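Local coordinates for protein ATP grasp ligase (Microcystis aeruginosa MRC, PDB 5IG9) that is an ATP-grasp ligase of microviridin biosynthesis that probably uses ATP to activate side-chain carboxylates of a precursor peptide for ring closure, at residues A[140-145]-A[205-210]; A[162-167]-A[183-188]. All blocks are in the same frame, centred on the assembly; numbering follows the deposited sequence.

How the interactions relate
Interactions 1 and 2 lie in one antiparallel sheet of four strands, ordered 142-145, 204-208, 163-166 and 186-187, and together they illustrate how distant parts of a chain build a compact subdomain. Interaction 1 joins the first pair of strands and interaction 2 the last pair. Their centres are about 9 Å apart, and the middle strands are themselves neighbours, with the backbone of Thr-205 meeting that of Lys-166. Along the chain both segments of interaction 2 fall between those of interaction 1, so strand 204-208 returns to insert between strands 142-145 and 163-166, which both precede it in sequence. Helix 148-157 packs on one face, completing what is probably the smaller ATP-grasp subdomain.

Interaction 1: residues A[140-145]-A[205-210]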
ATOM      1  N   PRO A 140     -20.631  13.085  -3.658  1.00 44.74           N
ATOM      2  CA  PRO A 140     -20.637  13.890  -4.881  1.00 40.61           C
ATOM      3  C   PRO A 140     -20.264  13.060  -6.095  1.00 39.91           C
ATOM      4  O   PRO A 140     -19.510  12.088  -6.005  1.00 41.58           O
ATOM      5  CB  PRO A 140     -19.586  14.967  -4.598  1.00 43.25           C
ATOM      6  CG  PRO A 140     -18.630  14.295  -3.675  1.00 45.10           C
ATOM      7  CD  PRO A 140     -19.450  13.365  -2.820  1.00 45.23           C
ATOM      8  N   GLY A 141     -20.813  13.457  -7.240  1.00 39.88           N
ATOM      9  CA  GLY A 141     -20.477  12.814  -8.500  1.00 39.73           C
ATOM     10  C   GLY A 141     -18.987  12.885  -8.775  1.00 42.36           C
ATOM     11  O   GLY A 141     -18.420  13.976  -8.863  1.00 43.55           O
ATOM     12  N   THR A 142     -18.342  11.733  -8.914  1.00 44.94           N
ATOM     13  CA  THR A 142     -16.892  11.662  -9.009  1.00 43.71           C
ATOM     14  C   THR A 142     -16.482  10.883 -10.248  1.00 45.87           C
ATOM     15  O   THR A 142     -17.069   9.845 -10.564  1.00 46.54           O
ATOM     16  CB  THR A 142     -16.296  11.022  -7.746  1.00 42.78           C
ATOM     17  OG1 THR A 142     -16.689  11.779  -6.599  1.00 38.24           O
ATOM     18  CG2 THR A 142     -14.783  10.980  -7.824  1.00 44.70           C
ATOM     19  N   LEU A 143     -15.473  11.395 -10.954  1.00 43.72           N
ATOM     20  CA  LEU A 143     -14.928  10.728 -12.129  1.00 43.81           C
ATOM     21  C   LEU A 143     -13.414  10.841 -12.097  1.00 46.72           C
ATOM     22  O   LEU A 143     -12.874  11.951 -12.149  1.00 43.68           O
ATOM     23  CB  LEU A 143     -15.476  11.332 -13.424  1.00 45.12           C
ATOM     24  CG  LEU A 143     -14.749  10.907 -14.707  1.00 45.94           C
ATOM     25  CD1 LEU A 143     -14.904   9.410 -14.955  1.00 45.43           C
ATOM     26  CD2 LEU A 143     -15.232  11.709 -15.911  1.00 46.34           C
ATOM     27  N   THR A 144     -12.735   9.700 -12.008  1.00 43.12           N
ATOM     28  CA  THR A 144     -11.297   9.621 -12.232  1.00 41.29           C
ATOM     29  C   THR A 144     -11.076   9.128 -13.654  1.00 39.98           C
ATOM     30  O   THR A 144     -11.574   8.061 -14.027  1.00 39.93           O
ATOM     31  CB  THR A 144     -10.617   8.684 -11.230  1.00 45.53           C
ATOM     32  OG1 THR A 144     -10.685   7.334 -11.708  1.00 49.11           O
ATOM     33  CG2 THR A 144     -11.295   8.761  -9.869  1.00 43.91           C
ATOM     34  N   SER A 145     -10.341   9.901 -14.447  1.00 45.08           N
ATOM     35  CA  SER A 145     -10.302   9.625 -15.875  1.00 47.98           C
ATOM     36  C   SER A 145      -9.044  10.206 -16.506  1.00 52.34           C
ATOM     37  O   SER A 145      -8.525  11.235 -16.066  1.00 53.13           O
ATOM     38  CB  SER A 145     -11.548  10.191 -16.570  1.00 47.57           C
ATOM     39  OG  SER A 145     -11.473  10.027 -17.975  1.00 46.46           O
ATOM     40  N   THR A 205      -8.781  13.215 -10.843  1.00 47.33           N
ATOM     41  CA  THR A 205     -10.072  12.907 -10.245  1.00 48.42           C
ATOM     42  C   THR A 205     -10.912  14.176 -10.229  1.00 49.67           C
ATOM     43  O   THR A 205     -10.505  15.188  -9.647  1.00 51.33           O
ATOM     44  CB  THR A 205      -9.908  12.343  -8.832  1.00 49.12           C
ATOM     45  OG1 THR A 205      -9.176  11.111  -8.890  1.00 50.68           O
ATOM     46  CG2 THR A 205     -11.267  12.076  -8.207  1.00 47.42           C
ATOM     47  N   PHE A 206     -12.072  14.122 -10.876  1.00 46.96           N
ATOM     48  CA  PHE A 206     -12.987  15.248 -10.965  1.00 47.45           C
ATOM     49  C   PHE A 206     -14.234  14.969 -10.138  1.00 48.40           C
ATOM     50  O   PHE A 206     -14.694  13.827 -10.045  1.00 51.93           O
ATOM     51  CB  PHE A 206     -13.371  15.524 -12.421  1.00 47.45           C
ATOM     52  CG  PHE A 206     -12.192  15.731 -13.319  1.00 47.27           C
ATOM     53  CD1 PHE A 206     -11.589  14.656 -13.948  1.00 48.01           C
ATOM     54  CD2 PHE A 206     -11.671  16.997 -13.520  1.00 47.37           C
ATOM     55  CE1 PHE A 206     -10.500  14.840 -14.768  1.00 49.35           C
ATOM     56  CE2 PHE A 206     -10.581  17.186 -14.340  1.00 45.76           C
ATOM     57  CZ  PHE A 206      -9.994  16.106 -14.965  1.00 50.97           C
ATOM     58  N   GLN A 207     -14.776  16.025  -9.532  1.00 46.75           N
ATOM     59  CA  GLN A 207     -15.901  15.893  -8.618  1.00 44.95           C
ATOM     60  C   GLN A 207     -16.915  17.006  -8.828  1.00 44.40           C
ATOM     61  O   GLN A 207     -16.550  18.142  -9.147  1.00 48.05           O
ATOM     62  CB  GLN A 207     -15.437  15.910  -7.156  1.00 44.20           C
ATOM     63  CG  GLN A 207     -14.966  14.565  -6.645  1.00 46.86           C
ATOM     64  CD  GLN A 207     -14.812  14.540  -5.141  1.00 48.95           C
ATOM     65  OE1 GLN A 207     -14.581  15.569  -4.511  1.00 53.09           O
ATOM     66  NE2 GLN A 207     -14.946  13.358  -4.555  1.00 50.16           N
ATOM     67  N   GLU A 208     -18.188  16.667  -8.628  1.00 41.15           N
ATOM     68  CA  GLU A 208     -19.253  17.661  -8.615  1.00 42.02           C
ATOM     69  C   GLU A 208     -19.009  18.688  -7.517  1.00 40.43           C
ATOM     70  O   GLU A 208     -18.843  18.336  -6.346  1.00 40.75           O
ATOM     71  CB  GLU A 208     -20.599  16.964  -8.404  1.00 44.65           C
ATOM     72  CG  GLU A 208     -21.757  17.877  -8.023  1.00 48.98           C
ATOM     73  CD  GLU A 208     -23.023  17.094  -7.708  1.00 50.91           C
ATOM     74  OE1 GLU A 208     -22.925  15.864  -7.511  1.00 46.26           O
ATOM     75  OE2 GLU A 208     -24.117  17.703  -7.665  1.00 52.31           O
ATOM     76  N   ASN A 209     -18.973  19.960  -7.900  1.00 42.66           N
ATOM     77  CA  ASN A 209     -18.793  21.048  -6.942  1.00 43.44           C
ATOM     78  C   ASN A 209     -20.144  21.344  -6.306  1.00 39.53           C
ATOM     79  O   ASN A 209     -21.011  21.962  -6.926  1.00 43.91           O
ATOM     80  CB  ASN A 209     -18.220  22.280  -7.633  1.00 48.17           C
ATOM     81  CG  ASN A 209     -17.801  23.358  -6.654  1.00 54.54           C
ATOM     82  OD1 ASN A 209     -18.109  23.292  -5.464  1.00 62.27           O
ATOM     83  ND2 ASN A 209     -17.100  24.366  -7.156  1.00 59.80           N
ATOM     84  N   ILE A 210     -20.326  20.910  -5.065  1.00 38.94           N
ATOM     85  CA  ILE A 210     -21.595  21.050  -4.356  1.00 42.68           C
ATOM     86  C   ILE A 210     -21.531  22.317  -3.505  1.00 44.47           C
ATOM     87  O   ILE A 210     -20.663  22.409  -2.626  1.00 49.33           O
ATOM     88  CB  ILE A 210     -21.893  19.824  -3.486  1.00 44.75           C
ATOM     89  CG1 ILE A 210     -22.071  18.583  -4.359  1.00 41.48           C
ATOM     90  CG2 ILE A 210     -23.122  20.080  -2.622  1.00 47.87           C
ATOM     91  CD1 ILE A 210     -22.267  17.317  -3.572  1.00 43.36           C
TER
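Gln-207 and Thr-142 lie side by side and point the same way from their antiparallel strands. The chain of Gln-207, extended beyond CG, brings its amide alongside the threonine hydroxyl, and NE2 donates to Thr-142 OG1 at 3.1 Å. The bond is bent, with an angle of 139° at the hydrogen, and the acceptor is tilted from the amide plane. That hydroxyl also donates to Pro-140 O at 2.9 Å, from above the carbonyl plane, so it links the amide to the residues preceding the strand. On the same face Thr-144 and Thr-205 also run side by side, with Thr-144 CG2 against Thr-205 OG1 at 3.3 Å. The methyl CG2 of Thr-205 reaches obliquely to that of Thr-142, 3.7 Å between the two CG2 atoms.

Leu-143 and Phe-206 form the hydrogen-bonded pair between these positions and occupy the other face. Their backbones are joined both ways, and Leu-143 O lies near the plane of the phenyl ring at its edge, 3.5 Å from Phe-206 CD1. Both side chains enter the core against Phe-154 of helix 148-157, the helix-on-sheet layering expected of the small ATP-grasp subdomain. Strand 142-145 ends the sheet within its own chain, but a strand of the second subunit pairs with it there, and Ser-145 OG bonds to Asp-44 of that subunit.

Beyond the strand pairing, Glu-208 swings CG opposite its own N (chi1 165°), and the extended chain carries its carboxylate to the backbone N of Gly-141. The anti lone pair of Glu-208 OE1 receives Gly-141 N at 3.2 Å in a nearly straight bond of 172°. Farther on, Ile-210 CD1 rests on Pro-140 CB at 3.7 Å, and both residues touch Ile-291 of strand 290-296.

Interaction 2: residues A[162-167]-A[183-188]; sequences GIVTKM and VFTSPV
Val-188 and Ile-163 meet at one end of this strand pair, and the valine shows how a short branched side chain can bridge two neighbours. From its backbone the bond to CB points at segment 162-167, and the two methyls then divide. A chi1 of -37°, measured to CG1, leaves CG2 between the backbone N and the carbonyl carbon, facing Ile-163. Val-188 CG2 lies 3.5 Å from Ile-163 CG1, the two side chains meeting at a slant. The other methyl, Val-188 CG1, turns to Thr-165 CB at 3.8 Å, with the side chains nearly perpendicular. Thr-165 OG1, meanwhile, is hydrogen-bonded to Thr-205 O in the adjoining strand. Ile-163 continues the apolar layer to Phe-154 and Ala-155 of helix 148-157.

Between these side chains and the next group runs the backbone pairing of Thr-165 with Ser-186, bonded in both directions, with Thr-165 N 2.9 Å from Ser-186 O. A third bond, from Val-188 N to Ile-163 O, is weak. Ser-186 OG donates to Phe-184 O, two residues back, from above the carbonyl plane.

Thr-185 splits its two branches as Val-188 does. Its CG2 touches Val-164 CG2 at 3.7 Å. Thr-185 OG1 stands 3.6 Å from Lys-166 CB, Thr-185 and Lys-166 lying side by side and pointing the same way. Farther along, Met-167 CG packs on Val-183 CG1 at 4.0 Å. A chain of another protein packs on this part of the contact, with aromatic side chains against Ser-186 and Met-167. Strand 186-187, the outermost within this chain, thus joins strand 163-166 by a short antiparallel pairing, in a helix-covered antiparallel sheet consistent with the smaller subdomain of the ATP-grasp fold.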
ATOM      1  N   GLY A 162     -20.573  23.714 -11.426  1.00 45.63           N
ATOM      2  CA  GLY A 162     -19.174  23.531 -11.739  1.00 45.31           C
ATOM      3  C   GLY A 162     -18.630  22.227 -11.190  1.00 45.03           C
ATOM      4  O   GLY A 162     -19.302  21.476 -10.483  1.00 47.35           O
ATOM      5  N   ILE A 163     -17.379  21.945 -11.545  1.00 46.20           N
ATOM      6  CA  ILE A 163     -16.666  20.802 -10.995  1.00 47.86           C
ATOM      7  C   ILE A 163     -15.288  21.257 -10.542  1.00 47.93           C
ATOM      8  O   ILE A 163     -14.770  22.290 -10.975  1.00 50.36           O
ATOM      9  CB  ILE A 163     -16.535  19.634 -11.994  1.00 48.11           C
ATOM     10  CG1 ILE A 163     -15.633  20.039 -13.156  1.00 48.94           C
ATOM     11  CG2 ILE A 163     -17.905  19.186 -12.487  1.00 48.67           C
ATOM     12  CD1 ILE A 163     -15.127  18.875 -13.961  1.00 50.09           C
ATOM     13  N   VAL A 164     -14.697  20.471  -9.650  1.00 47.44           N
ATOM     14  CA  VAL A 164     -13.322  20.672  -9.233  1.00 49.66           C
ATOM     15  C   VAL A 164     -12.496  19.490  -9.726  1.00 50.16           C
ATOM     16  O   VAL A 164     -13.014  18.528 -10.294  1.00 50.96           O
ATOM     17  CB  VAL A 164     -13.192  20.846  -7.707  1.00 50.83           C
ATOM     18  CG1 VAL A 164     -13.854  22.142  -7.260  1.00 49.23           C
ATOM     19  CG2 VAL A 164     -13.793  19.650  -6.981  1.00 51.33           C
ATOM     20  N   THR A 165     -11.189  19.579  -9.513  1.00 53.84           N
ATOM     21  CA  THR A 165     -10.285  18.471  -9.770  1.00 55.85           C
ATOM     22  C   THR A 165      -9.318  18.334  -8.604  1.00 57.22           C
ATOM     23  O   THR A 165      -9.036  19.301  -7.889  1.00 62.41           O
ATOM     24  CB  THR A 165      -9.504  18.648 -11.079  1.00 58.28           C
ATOM     25  OG1 THR A 165      -8.868  17.413 -11.422  1.00 59.75           O
ATOM     26  CG2 THR A 165      -8.443  19.726 -10.933  1.00 57.05           C
ATOM     27  N   LYS A 166      -8.824  17.115  -8.412  1.00 56.33           N
ATOM     28  CA  LYS A 166      -7.880  16.843  -7.340  1.00 56.08           C
ATOM     29  C   LYS A 166      -7.106  15.582  -7.684  1.00 56.92           C
ATOM     30  O   LYS A 166      -7.509  14.793  -8.544  1.00 57.09           O
ATOM     31  CB  LYS A 166      -8.583  16.701  -5.988  1.00 59.45           C
ATOM     32  CG  LYS A 166      -9.537  15.516  -5.896  1.00 61.24           C
ATOM     33  CD  LYS A 166     -10.357  15.584  -4.610  1.00 64.53           C
ATOM     34  CE  LYS A 166     -11.244  14.359  -4.431  1.00 70.54           C
ATOM     35  NZ  LYS A 166     -10.469  13.116  -4.146  1.00 70.05           N
ATOM     36  N   MET A 167      -5.978  15.411  -7.003  1.00 58.18           N
ATOM     37  CA  MET A 167      -5.125  14.246  -7.174  1.00 58.33           C
ATOM     38  C   MET A 167      -5.390  13.252  -6.053  1.00 56.41           C
ATOM     39  O   MET A 167      -5.624  13.640  -4.905  1.00 58.83           O
ATOM     40  CB  MET A 167      -3.650  14.652  -7.185  1.00 60.38           C
ATOM     41  CG  MET A 167      -3.278  15.619  -8.302  1.00 64.34           C
ATOM     42  SD  MET A 167      -3.208  14.844  -9.931  1.00 69.48           S
ATOM     43  CE  MET A 167      -1.663  13.944  -9.819  1.00 72.25           C
ATOM     44  N   VAL A 183      -0.776  20.526  -5.903  1.00 91.72           N
ATOM     45  CA  VAL A 183      -2.077  20.606  -6.558  1.00 80.38           C
ATOM     46  C   VAL A 183      -3.147  20.531  -5.472  1.00 80.49           C
ATOM     47  O   VAL A 183      -3.498  19.449  -4.999  1.00 75.58           O
ATOM     48  CB  VAL A 183      -2.259  19.505  -7.604  1.00 77.76           C
ATOM     49  CG1 VAL A 183      -3.660  19.559  -8.196  1.00 78.32           C
ATOM     50  CG2 VAL A 183      -1.212  19.630  -8.700  1.00 79.28           C
ATOM     51  N   PHE A 184      -3.665  21.688  -5.070  1.00 74.37           N
ATOM     52  CA  PHE A 184      -4.845  21.712  -4.223  1.00 79.23           C
ATOM     53  C   PHE A 184      -6.086  21.397  -5.057  1.00 78.83           C
ATOM     54  O   PHE A 184      -6.059  21.403  -6.291  1.00 75.17           O
ATOM     55  CB  PHE A 184      -5.002  23.073  -3.544  1.00 83.88           C
ATOM     56  CG  PHE A 184      -3.948  23.373  -2.517  1.00 93.39           C
ATOM     57  CD1 PHE A 184      -3.917  22.687  -1.314  1.00 97.61           C
ATOM     58  CD2 PHE A 184      -3.001  24.360  -2.744  1.00 97.60           C
ATOM     59  CE1 PHE A 184      -2.955  22.967  -0.363  1.00 93.08           C
ATOM     60  CE2 PHE A 184      -2.037  24.646  -1.796  1.00 98.36           C
ATOM     61  CZ  PHE A 184      -2.013  23.949  -0.605  1.00 93.46           C
ATOM     62  N   THR A 185      -7.189  21.115  -4.366  1.00 75.99           N
ATOM     63  CA  THR A 185      -8.465  20.953  -5.050  1.00 72.08           C
ATOM     64  C   THR A 185      -8.855  22.273  -5.704  1.00 73.14           C
ATOM     65  O   THR A 185      -9.069  23.277  -5.018  1.00 69.81           O
ATOM     66  CB  THR A 185      -9.545  20.496  -4.073  1.00 72.27           C
ATOM     67  OG1 THR A 185      -9.168  19.238  -3.499  1.00 74.47           O
ATOM     68  CG2 THR A 185     -10.871  20.333  -4.791  1.00 71.56           C
ATOM     69  N   SER A 186      -8.937  22.271  -7.030  1.00 66.85           N
ATOM     70  CA  SER A 186      -9.057  23.507  -7.785  1.00 67.66           C
ATOM     71  C   SER A 186     -10.238  23.449  -8.739  1.00 63.43           C
ATOM     72  O   SER A 186     -10.563  22.384  -9.274  1.00 58.56           O
ATOM     73  CB  SER A 186      -7.776  23.784  -8.583  1.00 69.19           C
ATOM     74  OG  SER A 186      -6.629  23.655  -7.764  1.00 72.03           O
ATOM     75  N   PRO A 187     -10.895  24.584  -8.974  1.00 61.71           N
ATOM     76  CA  PRO A 187     -11.928  24.632 -10.012  1.00 60.81           C
ATOM     77  C   PRO A 187     -11.304  24.511 -11.391  1.00 61.18           C
ATOM     78  O   PRO A 187     -10.253  25.094 -11.670  1.00 63.72           O
ATOM     79  CB  PRO A 187     -12.575  26.009  -9.816  1.00 58.64           C
ATOM     80  CG  PRO A 187     -12.083  26.507  -8.493  1.00 58.56           C
ATOM     81  CD  PRO A 187     -10.753  25.869  -8.273  1.00 60.40           C
ATOM     82  N   VAL A 188     -11.956  23.746 -12.256  1.00 58.92           N
ATOM     83  CA  VAL A 188     -11.554  23.652 -13.653  1.00 60.74           C
ATOM     84  C   VAL A 188     -12.374  24.661 -14.440  1.00 63.47           C
ATOM     85  O   VAL A 188     -13.567  24.866 -14.174  1.00 59.12           O
ATOM     86  CB  VAL A 188     -11.710  22.217 -14.201  1.00 63.50           C
ATOM     87  CG1 VAL A 188     -11.341  21.202 -13.129  1.00 65.73           C
ATOM     88  CG2 VAL A 188     -13.107  21.957 -14.736  1.00 67.07           C
TER